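Local coordinates for putative methyl-accepting chemotaxis protein (Salmonella enterica subsp. enterica serovar Typhimurium str. LT2, PDB 6DB1) that probably senses chemical signals as a chemotaxis receptor, this fragment being its N-terminal ligand-binding domain, a helical bundle, at residues Gln20-Val23 against Leu24-Asn28. Numbering follows the deposited sequence. Where two conformers were deposited one is given.
Sequences QMTV and LSQGN
T22 and Q26 meet one turn apart in a local i to i+4 contact within helix 13-46, the first helix of a four-helix domain. Four successive backbone hydrogen bonds carry the turn, L24 N to Q20 O, S25 N to M21 O, Q26 N to T22 O (2.9 Å) and G27 N to V23 O, the regular alpha-helical pattern. The T22 methyl CG2 lies against the end of the Q26 amide, 3.7 Å from NE2. Q26 gets there because its CG stands anti to the carbonyl carbon (chi1 -74°) and the chain then runs extended, back over T22 O. Its OE1 accepts a hydrogen bond from K66 NZ, while T22 OG1 is hydrogen-bonded to V18 O in the preceding turn. M21 O accepts hydrogen bonds from S25 N and two waters, the nearer water at 2.7 Å and the other bond weak; both waters also bond to S25 OG, bridging the turn. The helix is covered on several flanks: V23 packs on helix 54-73 through M70 and L73, L24 packs on F128 and F135 of helix 110-144 and on V86 and W90 of helix 80-105, and M21 rests on S25 of the second subunit.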
loop_
_atom_site.group_PDB
_atom_site.type_symbol
_atom_site.label_atom_id
_atom_site.label_comp_id
_atom_site.label_asym_id
_atom_site.label_seq_id
_atom_site.Cartn_x
_atom_site.Cartn_y
_atom_site.Cartn_z
ATOM N N GLN A 20 11.296 -7.393 -0.120
ATOM C CA GLN A 20 10.882 -6.749 1.140
ATOM C C GLN A 20 9.898 -5.598 0.883
ATOM O O GLN A 20 8.921 -5.450 1.621
ATOM C CB GLN A 20 12.083 -6.185 1.904
ATOM C CG GLN A 20 12.969 -7.216 2.585
ATOM C CD GLN A 20 14.200 -6.545 3.159
ATOM O OE1 GLN A 20 15.111 -6.154 2.435
ATOM N NE2 GLN A 20 14.258 -6.422 4.467
HETATM N N MSE A 21 10.182 -4.776 -0.131
HETATM C CA MSE A 21 9.321 -3.629 -0.476
HETATM C C MSE A 21 7.957 -4.120 -0.932
HETATM O O MSE A 21 6.947 -3.518 -0.627
HETATM C CB MSE A 21 10.015 -2.732 -1.525
HETATM C CG MSE A 21 9.130 -1.573 -2.009
HETATM SE SE MSE A 21 10.066 -0.496 -3.382
HETATM C CE MSE A 21 11.886 -1.026 -2.838
ATOM N N THR A 22 7.935 -5.245 -1.645
ATOM C CA THR A 22 6.694 -5.837 -2.142
ATOM C C THR A 22 5.876 -6.428 -0.989
ATOM O O THR A 22 4.678 -6.237 -0.947
ATOM C CB THR A 22 6.982 -6.903 -3.208
ATOM O OG1 THR A 22 7.505 -6.225 -4.352
ATOM C CG2 THR A 22 5.751 -7.697 -3.593
ATOM N N VAL A 23 6.527 -7.139 -0.063
ATOM C CA VAL A 23 5.820 -7.719 1.083
ATOM C C VAL A 23 5.248 -6.598 1.966
ATOM O O VAL A 23 4.130 -6.723 2.488
ATOM C CB VAL A 23 6.732 -8.676 1.869
ATOM C CG1 VAL A 23 6.146 -9.067 3.218
ATOM C CG2 VAL A 23 7.042 -9.910 1.043
ATOM N N LEU A 24 5.998 -5.519 2.138
ATOM C CA LEU A 24 5.538 -4.381 2.931
ATOM C C LEU A 24 4.315 -3.732 2.256
ATOM O O LEU A 24 3.348 -3.382 2.926
ATOM C CB LEU A 24 6.698 -3.389 3.101
ATOM C CG LEU A 24 6.386 -2.096 3.864
ATOM C CD1 LEU A 24 5.875 -2.377 5.271
ATOM C CD2 LEU A 24 7.616 -1.190 3.916
ATOM N N SER A 25 4.347 -3.548 0.940
ATOM C CA SER A 25 3.196 -2.951 0.225
ATOM C C SER A 25 1.963 -3.852 0.318
ATOM O O SER A 25 0.851 -3.380 0.464
ATOM C CB SER A 25 3.521 -2.682 -1.208
ATOM O OG SER A 25 4.448 -1.629 -1.312
ATOM N N GLN A 26 2.190 -5.149 0.201
ATOM C CA GLN A 26 1.123 -6.108 0.292
ATOM C C GLN A 26 0.522 -6.050 1.699
ATOM O O GLN A 26 -0.698 -6.129 1.844
ATOM C CB GLN A 26 1.629 -7.504 -0.057
ATOM C CG GLN A 26 1.890 -7.705 -1.541
ATOM C CD GLN A 26 2.652 -8.979 -1.825
ATOM O OE1 GLN A 26 3.353 -9.528 -0.968
ATOM N NE2 GLN A 26 2.552 -9.444 -3.057
ATOM N N GLY A 27 1.374 -5.920 2.723
ATOM C CA GLY A 27 0.889 -5.822 4.082
ATOM C C GLY A 27 0.006 -4.594 4.262
ATOM O O GLY A 27 -1.025 -4.642 4.925
ATOM N N ASN A 28 0.431 -3.496 3.663
ATOM C CA ASN A 28 -0.262 -2.199 3.741
ATOM C C ASN A 28 -1.602 -2.287 3.000
ATOM O O ASN A 28 -2.637 -1.807 3.469
ATOM C CB ASN A 28 0.638 -1.111 3.161
ATOM C CG ASN A 28 0.389 0.259 3.742
ATOM O OD1 ASN A 28 -0.697 0.553 4.229
ATOM N ND2 ASN A 28 1.409 1.096 3.711
HETATM O O HOH W 1 5.907 -2.365 -3.355
HETATM O O HOH W 2 6.829 -1.015 0.370
#